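Local coordinates for adapter protein mecA 2 (Bacillus subtilis, PDB 3JTN) that acts as an adaptor that delivers unfolded or aggregated proteins and ComK to the ClpC protease, here seen as its ClpC-interacting C-terminal domain, at residues Tyr5-Phe10 with Ile14-Ser19; Glu18-Ile23 with Tyr37-Glu42; Leu76-Asp79 with Glu84-Gln87. All blocks are in the same frame, centred on the assembly; numbering follows the deposited sequence.

Contact 1. Residues Tyr5-Phe10 with Ile14-Ser19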
loop_
_atom_site.group_PDB
_atom_site.type_symbol
_atom_site.label_atom_id
_atom_site.label_comp_id
_atom_site.label_asym_id
_atom_site.label_seq_id
_atom_site.Cartn_x
_atom_site.Cartn_y
_atom_site.Cartn_z
ATOM N N TYR A 5 1.691 5.073 1.920
ATOM C CA TYR A 5 0.929 5.312 3.128
ATOM C C TYR A 5 1.450 4.429 4.238
ATOM O O TYR A 5 1.879 3.311 3.985
ATOM C CB TYR A 5 -0.567 5.082 2.884
ATOM C CG TYR A 5 -1.290 6.370 2.586
ATOM C CD1 TYR A 5 -2.408 6.750 3.316
ATOM C CD2 TYR A 5 -0.828 7.229 1.597
ATOM C CE1 TYR A 5 -3.058 7.935 3.054
ATOM C CE2 TYR A 5 -1.473 8.423 1.326
ATOM C CZ TYR A 5 -2.583 8.774 2.064
ATOM O OH TYR A 5 -3.240 9.957 1.804
ATOM N N GLN A 6 1.460 4.947 5.459
ATOM C CA GLN A 6 1.752 4.107 6.600
ATOM C C GLN A 6 0.425 3.603 7.131
ATOM O O GLN A 6 -0.624 4.205 6.892
ATOM C CB GLN A 6 2.536 4.865 7.673
ATOM C CG GLN A 6 1.832 6.039 8.300
ATOM C CD GLN A 6 2.750 6.800 9.243
ATOM O OE1 GLN A 6 2.645 8.020 9.385
ATOM N NE2 GLN A 6 3.674 6.086 9.874
ATOM N N PHE A 7 0.467 2.491 7.842
ATOM C CA PHE A 7 -0.758 1.863 8.300
ATOM C C PHE A 7 -0.677 1.506 9.770
ATOM O O PHE A 7 0.386 1.147 10.274
ATOM C CB PHE A 7 -1.093 0.655 7.423
ATOM C CG PHE A 7 -1.460 1.036 6.021
ATOM C CD1 PHE A 7 -2.782 1.302 5.685
ATOM C CD2 PHE A 7 -0.482 1.185 5.051
ATOM C CE1 PHE A 7 -3.116 1.684 4.404
ATOM C CE2 PHE A 7 -0.812 1.566 3.767
ATOM C CZ PHE A 7 -2.122 1.816 3.438
ATOM N N HIS A 8 -1.794 1.661 10.468
ATOM C CA HIS A 8 -1.818 1.375 11.886
ATOM C C HIS A 8 -1.453 -0.091 12.090
ATOM O O HIS A 8 -0.530 -0.414 12.838
ATOM C CB HIS A 8 -3.191 1.694 12.471
ATOM C CG HIS A 8 -3.369 1.195 13.866
ATOM N ND1 HIS A 8 -2.578 1.620 14.911
ATOM C CD2 HIS A 8 -4.236 0.295 14.387
ATOM C CE1 HIS A 8 -2.953 1.006 16.020
ATOM N NE2 HIS A 8 -3.957 0.198 15.729
ATOM N N SER A 9 -2.167 -0.975 11.400
ATOM C CA SER A 9 -1.856 -2.397 11.438
ATOM C C SER A 9 -1.918 -3.006 10.048
ATOM O O SER A 9 -2.489 -2.415 9.133
ATOM C CB SER A 9 -2.819 -3.137 12.370
ATOM O OG SER A 9 -4.159 -2.897 11.999
ATOM N N PHE A 10 -1.332 -4.190 9.891
ATOM C CA PHE A 10 -1.361 -4.879 8.609
ATOM C C PHE A 10 -2.798 -5.178 8.174
ATOM O O PHE A 10 -3.079 -5.336 6.988
ATOM C CB PHE A 10 -0.545 -6.175 8.653
ATOM C CG PHE A 10 -0.461 -6.868 7.324
ATOM C CD1 PHE A 10 0.503 -6.507 6.400
ATOM C CD2 PHE A 10 -1.375 -7.848 6.979
ATOM C CE1 PHE A 10 0.567 -7.125 5.171
ATOM C CE2 PHE A 10 -1.314 -8.470 5.745
ATOM C CZ PHE A 10 -0.345 -8.106 4.843
ATOM N N ILE A 14 -4.966 -5.193 4.708
ATOM C CA ILE A 14 -5.773 -6.290 4.181
ATOM C C ILE A 14 -7.115 -5.745 3.734
ATOM O O ILE A 14 -7.596 -6.039 2.641
ATOM C CB ILE A 14 -5.951 -7.421 5.198
ATOM C CG1 ILE A 14 -4.680 -8.269 5.258
ATOM C CG2 ILE A 14 -7.131 -8.302 4.811
ATOM C CD1 ILE A 14 -4.572 -9.113 6.496
ATOM N N GLN A 15 -7.699 -4.919 4.586
ATOM C CA GLN A 15 -8.971 -4.286 4.314
ATOM C C GLN A 15 -8.872 -3.356 3.100
ATOM O O GLN A 15 -9.653 -3.436 2.157
ATOM C CB GLN A 15 -9.374 -3.504 5.556
ATOM C CG GLN A 15 -9.903 -4.396 6.677
ATOM C CD GLN A 15 -10.066 -3.662 7.999
ATOM O OE1 GLN A 15 -9.358 -2.693 8.282
ATOM N NE2 GLN A 15 -10.992 -4.137 8.827
ATOM N N LEU A 16 -7.899 -2.459 3.134
ATOM C CA LEU A 16 -7.592 -1.639 1.975
ATOM C C LEU A 16 -7.565 -2.462 0.698
ATOM O O LEU A 16 -8.107 -2.059 -0.329
ATOM C CB LEU A 16 -6.233 -0.978 2.178
ATOM C CG LEU A 16 -5.584 -0.377 0.940
ATOM C CD1 LEU A 16 -6.393 0.798 0.443
ATOM C CD2 LEU A 16 -4.184 0.059 1.294
ATOM N N SER A 17 -6.920 -3.617 0.759
ATOM C CA SER A 17 -6.739 -4.454 -0.424
ATOM C C SER A 17 -8.034 -4.755 -1.136
ATOM O O SER A 17 -8.071 -4.856 -2.363
ATOM C CB SER A 17 -6.075 -5.766 -0.040
ATOM O OG SER A 17 -4.792 -5.497 0.470
ATOM N N GLU A 18 -9.097 -4.913 -0.369
ATOM C CA GLU A 18 -10.406 -5.170 -0.957
ATOM C C GLU A 18 -10.838 -3.987 -1.804
ATOM O O GLU A 18 -11.393 -4.151 -2.891
ATOM C CB GLU A 18 -11.452 -5.447 0.132
ATOM C CG GLU A 18 -12.864 -5.649 -0.410
ATOM C CD GLU A 18 -12.903 -6.560 -1.633
ATOM O OE1 GLU A 18 -13.323 -6.093 -2.718
ATOM O OE2 GLU A 18 -12.505 -7.740 -1.510
ATOM N N SER A 19 -10.572 -2.786 -1.311
ATOM C CA SER A 19 -10.991 -1.590 -2.024
ATOM C C SER A 19 -10.101 -1.426 -3.253
ATOM O O SER A 19 -10.596 -1.185 -4.347
ATOM C CB SER A 19 -10.908 -0.359 -1.127
ATOM O OG SER A 19 -11.878 -0.423 -0.104
#
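Phe-10 and Ile-14 meet twice, once through the backbone and once through their side chains. Ile-14 N donates to Phe-10 O at 3.0 Å. The spacing is i to i+4, as in a helix. The side chains cross at about a right angle. Ile-14 comes to the edge of the phenyl ring, near its plane, and places CD1 3.4 Å from Phe-10 CE2. Ile-14 CG1 also touches this corner. The ring gets there because Phe-10 CG lies opposite its own backbone N (chi1 -176°).

A second apolar touch lies further along the helix. Leu-16 CD2 is 3.5 Å from Phe-7 CZ and also meets CE1, again with the side chains crossing steeply. Both of these residues are buried. Between strand and helix, a weak bond from Ser-9 N to Asp-12 OD2 bridges the short link. The arrangement is that of a strand running through a tight connection into a helix that folds back over the sheet.

Phe-7 and Leu-16 both pack on Leu-39 of strand 36-41, and Leu-16 also touches Tyr-59 of helix 49-59. Phe-10 and Ile-14 lie against Ile-86 of helix 82-87.

Contact 2. Residues Glu18-Ile23 with Tyr37-Glu42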
loop_
_atom_site.group_PDB
_atom_site.type_symbol
_atom_site.label_atom_id
_atom_site.label_comp_id
_atom_site.label_asym_id
_atom_site.label_seq_id
_atom_site.Cartn_x
_atom_site.Cartn_y
_atom_site.Cartn_z
ATOM N N GLU A 18 -9.097 -4.913 -0.369
ATOM C CA GLU A 18 -10.406 -5.170 -0.957
ATOM C C GLU A 18 -10.838 -3.987 -1.804
ATOM O O GLU A 18 -11.393 -4.151 -2.891
ATOM C CB GLU A 18 -11.452 -5.447 0.132
ATOM C CG GLU A 18 -12.864 -5.649 -0.410
ATOM C CD GLU A 18 -12.903 -6.560 -1.633
ATOM O OE1 GLU A 18 -13.323 -6.093 -2.718
ATOM O OE2 GLU A 18 -12.505 -7.740 -1.510
ATOM N N SER A 19 -10.572 -2.786 -1.311
ATOM C CA SER A 19 -10.991 -1.590 -2.024
ATOM C C SER A 19 -10.101 -1.426 -3.253
ATOM O O SER A 19 -10.596 -1.185 -4.347
ATOM C CB SER A 19 -10.908 -0.359 -1.127
ATOM O OG SER A 19 -11.878 -0.423 -0.104
ATOM N N LEU A 20 -8.792 -1.594 -3.074
ATOM C CA LEU A 20 -7.864 -1.460 -4.203
ATOM C C LEU A 20 -8.177 -2.460 -5.320
ATOM O O LEU A 20 -8.177 -2.106 -6.500
ATOM C CB LEU A 20 -6.410 -1.596 -3.746
ATOM C CG LEU A 20 -5.888 -0.566 -2.741
ATOM C CD1 LEU A 20 -4.383 -0.660 -2.649
ATOM C CD2 LEU A 20 -6.311 0.827 -3.134
ATOM N N GLN A 21 -8.431 -3.710 -4.949
ATOM C CA GLN A 21 -8.864 -4.712 -5.915
ATOM C C GLN A 21 -10.183 -4.304 -6.572
ATOM O O GLN A 21 -10.383 -4.509 -7.766
ATOM C CB GLN A 21 -9.022 -6.068 -5.238
ATOM C CG GLN A 21 -9.586 -7.136 -6.149
ATOM C CD GLN A 21 -9.814 -8.446 -5.422
ATOM O OE1 GLN A 21 -9.004 -9.367 -5.521
ATOM N NE2 GLN A 21 -10.913 -8.533 -4.677
ATOM N N ARG A 22 -11.082 -3.719 -5.789
ATOM C CA ARG A 22 -12.338 -3.234 -6.331
ATOM C C ARG A 22 -12.038 -2.253 -7.475
ATOM O O ARG A 22 -12.665 -2.317 -8.531
ATOM C CB ARG A 22 -13.159 -2.524 -5.245
ATOM C CG ARG A 22 -14.659 -2.704 -5.381
ATOM C CD ARG A 22 -15.427 -1.429 -5.030
ATOM N NE ARG A 22 -15.651 -0.693 -6.261
ATOM C CZ ARG A 22 -15.311 0.571 -6.490
ATOM N NH1 ARG A 22 -14.758 1.326 -5.545
ATOM N NH2 ARG A 22 -15.556 1.079 -7.689
ATOM N N ILE A 23 -11.086 -1.345 -7.260
ATOM C CA ILE A 23 -10.823 -0.308 -8.255
ATOM C C ILE A 23 -9.712 -0.680 -9.239
ATOM O O ILE A 23 -9.055 0.190 -9.823
ATOM C CB ILE A 23 -10.591 1.075 -7.617
ATOM C CG1 ILE A 23 -9.235 1.147 -6.939
ATOM C CG2 ILE A 23 -11.724 1.391 -6.611
ATOM C CD1 ILE A 23 -8.989 2.459 -6.203
ATOM N N TYR A 37 3.712 -1.003 8.894
ATOM C CA TYR A 37 3.580 -1.428 7.514
ATOM C C TYR A 37 3.352 -0.233 6.606
ATOM O O TYR A 37 2.625 0.698 6.944
ATOM C CB TYR A 37 2.410 -2.402 7.379
ATOM C CG TYR A 37 2.723 -3.728 7.979
ATOM C CD1 TYR A 37 3.470 -4.662 7.270
ATOM C CD2 TYR A 37 2.330 -4.032 9.271
ATOM C CE1 TYR A 37 3.784 -5.864 7.805
ATOM C CE2 TYR A 37 2.645 -5.245 9.833
ATOM C CZ TYR A 37 3.371 -6.154 9.091
ATOM O OH TYR A 37 3.688 -7.361 9.621
ATOM N N PHE A 38 3.961 -0.270 5.436
ATOM C CA PHE A 38 3.776 0.787 4.468
ATOM C C PHE A 38 3.376 0.169 3.157
ATOM O O PHE A 38 3.843 -0.911 2.795
ATOM C CB PHE A 38 5.073 1.593 4.291
ATOM C CG PHE A 38 5.543 2.251 5.552
ATOM C CD1 PHE A 38 5.333 3.604 5.765
ATOM C CD2 PHE A 38 6.188 1.518 6.528
ATOM C CE1 PHE A 38 5.766 4.213 6.922
ATOM C CE2 PHE A 38 6.625 2.122 7.689
ATOM C CZ PHE A 38 6.410 3.469 7.893
ATOM N N LEU A 39 2.508 0.857 2.444
ATOM C CA LEU A 39 2.165 0.438 1.108
ATOM C C LEU A 39 2.630 1.501 0.150
ATOM O O LEU A 39 2.453 2.699 0.383
ATOM C CB LEU A 39 0.665 0.228 0.967
ATOM C CG LEU A 39 0.166 -0.219 -0.404
ATOM C CD1 LEU A 39 0.410 -1.688 -0.641
ATOM C CD2 LEU A 39 -1.310 0.072 -0.495
ATOM N N SER A 40 3.240 1.051 -0.929
ATOM C CA SER A 40 3.671 1.943 -1.980
ATOM C C SER A 40 2.916 1.486 -3.190
ATOM O O SER A 40 2.828 0.284 -3.441
ATOM C CB SER A 40 5.169 1.787 -2.229
ATOM O OG SER A 40 5.514 2.316 -3.498
ATOM N N LEU A 41 2.346 2.434 -3.921
ATOM C CA LEU A 41 1.668 2.130 -5.170
ATOM C C LEU A 41 2.370 2.909 -6.263
ATOM O O LEU A 41 2.794 4.046 -6.050
ATOM C CB LEU A 41 0.188 2.531 -5.112
ATOM C CG LEU A 41 -0.748 1.762 -4.183
ATOM C CD1 LEU A 41 -2.123 2.391 -4.225
ATOM C CD2 LEU A 41 -0.831 0.285 -4.549
ATOM N N GLU A 42 2.496 2.293 -7.431
ATOM C CA GLU A 42 3.172 2.916 -8.554
ATOM C C GLU A 42 2.179 3.093 -9.693
ATOM O O GLU A 42 2.155 4.131 -10.357
ATOM C CB GLU A 42 4.346 2.055 -9.019
ATOM C CG GLU A 42 3.923 0.785 -9.743
ATOM C CD GLU A 42 4.886 0.380 -10.847
ATOM O OE1 GLU A 42 5.138 -0.837 -10.993
ATOM O OE2 GLU A 42 5.382 1.277 -11.568
#
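Leu-20 reaches from its helix to Leu-39 and Leu-41 on the strand. Its CB points toward the strand, but neither CB nor CG makes contact there. With CG opposite the carbonyl carbon (chi1 -61°), the branch extends away from the helix and splits at its two methyls. CD1 makes the whole contact with the strand. It meets Leu-39 CD2 tip to tip, with Leu-20 CD1 3.8 Å from it. It also faces the fork of Leu-41, with CD1 and CD2 of that residue each 4.1 Å from Leu-20 CD1. The other methyl, Leu-20 CD2, turns back along its own helix and lies close to Leu-16 CD1, one turn earlier.

This is a helix packed on an antiparallel sheet. Strand 36-41 is the middle one of five, between strands 3-7 and 29-33, and its side chains alternate. Leu-39 and Leu-41 face helix 10-22, while Phe-38 and Ser-40 point to the other side. All three leucines are buried, and the touch between the segments is wholly apolar.

Helix 49-59 shares this face of the sheet. Its Val-55 touches Leu-20, Leu-56 touches Leu-39 and Val-52 touches Leu-41. Ile-25, in the loop after the helix, packs on both Leu-20 and Leu-41.

Contact 3. Residues Leu76-Asp79 with Glu84-Gln87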
loop_
_atom_site.group_PDB
_atom_site.type_symbol
_atom_site.label_atom_id
_atom_site.label_comp_id
_atom_site.label_asym_id
_atom_site.label_seq_id
_atom_site.Cartn_x
_atom_site.Cartn_y
_atom_site.Cartn_z
ATOM N N LEU A 76 10.940 -5.812 2.936
ATOM C CA LEU A 76 10.066 -6.004 1.786
ATOM C C LEU A 76 9.154 -7.195 2.039
ATOM O O LEU A 76 9.596 -8.342 2.097
ATOM C CB LEU A 76 10.888 -6.211 0.507
ATOM C CG LEU A 76 10.154 -6.439 -0.815
ATOM C CD1 LEU A 76 9.343 -5.208 -1.211
ATOM C CD2 LEU A 76 11.163 -6.792 -1.915
ATOM N N ILE A 77 7.873 -6.921 2.205
ATOM C CA ILE A 77 6.936 -7.981 2.506
ATOM C C ILE A 77 6.323 -8.466 1.206
ATOM O O ILE A 77 6.216 -9.669 0.961
ATOM C CB ILE A 77 5.830 -7.502 3.466
ATOM C CG1 ILE A 77 6.444 -6.727 4.627
ATOM C CG2 ILE A 77 5.040 -8.685 3.988
ATOM C CD1 ILE A 77 7.391 -7.564 5.446
ATOM N N MET A 78 5.912 -7.517 0.374
ATOM C CA MET A 78 5.274 -7.861 -0.878
ATOM C C MET A 78 5.685 -6.867 -1.937
ATOM O O MET A 78 5.439 -5.671 -1.801
ATOM C CB MET A 78 3.755 -7.860 -0.722
ATOM C CG MET A 78 3.264 -8.752 0.391
ATOM S SD MET A 78 1.494 -8.577 0.678
ATOM C CE MET A 78 1.535 -8.285 2.429
ATOM N N ASP A 79 6.321 -7.363 -2.991
ATOM C CA ASP A 79 6.775 -6.495 -4.064
ATOM C C ASP A 79 5.834 -6.555 -5.253
ATOM O O ASP A 79 5.779 -7.570 -5.952
ATOM C CB ASP A 79 8.188 -6.879 -4.515
ATOM C CG ASP A 79 8.687 -6.017 -5.671
ATOM O OD1 ASP A 79 8.759 -4.776 -5.505
ATOM O OD2 ASP A 79 9.011 -6.582 -6.740
ATOM N N GLU A 84 -2.938 -8.362 -4.674
ATOM C CA GLU A 84 -3.386 -9.616 -5.230
ATOM C C GLU A 84 -2.965 -10.767 -4.329
ATOM O O GLU A 84 -3.676 -11.755 -4.219
ATOM C CB GLU A 84 -2.865 -9.820 -6.647
ATOM C CG GLU A 84 -1.616 -10.637 -6.746
ATOM C CD GLU A 84 -1.700 -11.634 -7.875
ATOM O OE1 GLU A 84 -2.277 -12.723 -7.659
ATOM O OE2 GLU A 84 -1.197 -11.330 -8.976
ATOM N N THR A 85 -1.811 -10.626 -3.685
ATOM C CA THR A 85 -1.359 -11.593 -2.695
ATOM C C THR A 85 -2.331 -11.655 -1.528
ATOM O O THR A 85 -2.705 -12.723 -1.078
ATOM C CB THR A 85 0.009 -11.212 -2.146
ATOM O OG1 THR A 85 0.994 -11.405 -3.164
ATOM C CG2 THR A 85 0.347 -12.071 -0.926
ATOM N N ILE A 86 -2.732 -10.489 -1.043
ATOM C CA ILE A 86 -3.683 -10.404 0.050
ATOM C C ILE A 86 -5.052 -10.914 -0.370
ATOM O O ILE A 86 -5.622 -11.779 0.287
ATOM C CB ILE A 86 -3.813 -8.969 0.541
ATOM C CG1 ILE A 86 -2.544 -8.563 1.288
ATOM C CG2 ILE A 86 -5.025 -8.828 1.436
ATOM C CD1 ILE A 86 -2.603 -7.175 1.885
ATOM N N GLN A 87 -5.580 -10.379 -1.466
ATOM C CA GLN A 87 -6.919 -10.747 -1.903
ATOM C C GLN A 87 -6.986 -12.216 -2.228
ATOM O O GLN A 87 -8.053 -12.820 -2.170
ATOM C CB GLN A 87 -7.360 -9.930 -3.111
ATOM C CG GLN A 87 -7.624 -8.498 -2.780
ATOM C CD GLN A 87 -8.655 -8.355 -1.697
ATOM O OE1 GLN A 87 -8.333 -7.986 -0.569
ATOM N NE2 GLN A 87 -9.905 -8.660 -2.024
#
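Met-78 starts with CG opposite its carbonyl carbon (chi1 -55°) and runs on extended through chi2, which carries SD across to Thr-85 and Ile-86. The chain then bends at chi3 (-128°), turning the terminal methyl CE toward Phe-10. SD makes the nearest touches to the helix. Met-78 SD lies 4.0 Å from Thr-85 CG2 and 4.1 Å from Thr-85 CB. Ile-86 CG1 is also 4.1 Å from Met-78 SD. The sulfur therefore sits against two consecutive residues of one helix turn. Ile-86 crosses the methionine at about a right angle, and Thr-85 lies more aslant.

The strand carrying Met-78 is irregular. Ile-77 and Met-78 both face Val-30 of strand 29-33, which makes a classic beta bulge. Ile-77 has near-helical backbone angles here, and the chain turns a corner at this residue. Met-78, the second residue of the bulge, points its side chain toward helix 82-87, which follows after a short connection. Strand 75-78 is an outer strand of the sheet within this chain.

Thr-85 divides its two branches. Its methyl goes to the sulfur, while OG1 bonds to Asn-81 O one turn back in the chain. Ile-86 also packs on Ile-13 and Ser-17 of helix 10-22. Met-78 itself touches Phe-10 of that same helix.

Overall arrangement
Contact 2 lies deepest, near the centre of the chain, and joins helix 10-22 to the middle strand by leucine methyls alone. Contact 1 uses the same helix further back and the neighbouring strand 3-7. It is only partly buried, and it alone adds a main-chain hydrogen bond across its segments. The two meet where Leu-16 packs on Leu-39, and main-chain bonds pair their strands. Contact 3 is also buried but lies farther from the centre, at an outer strand, and sets a thioether sulfur against a threonine methyl and an isoleucine. Its helix 82-87 packs on helix 10-22, where a weak bond joins Glu-18 to Gln-87.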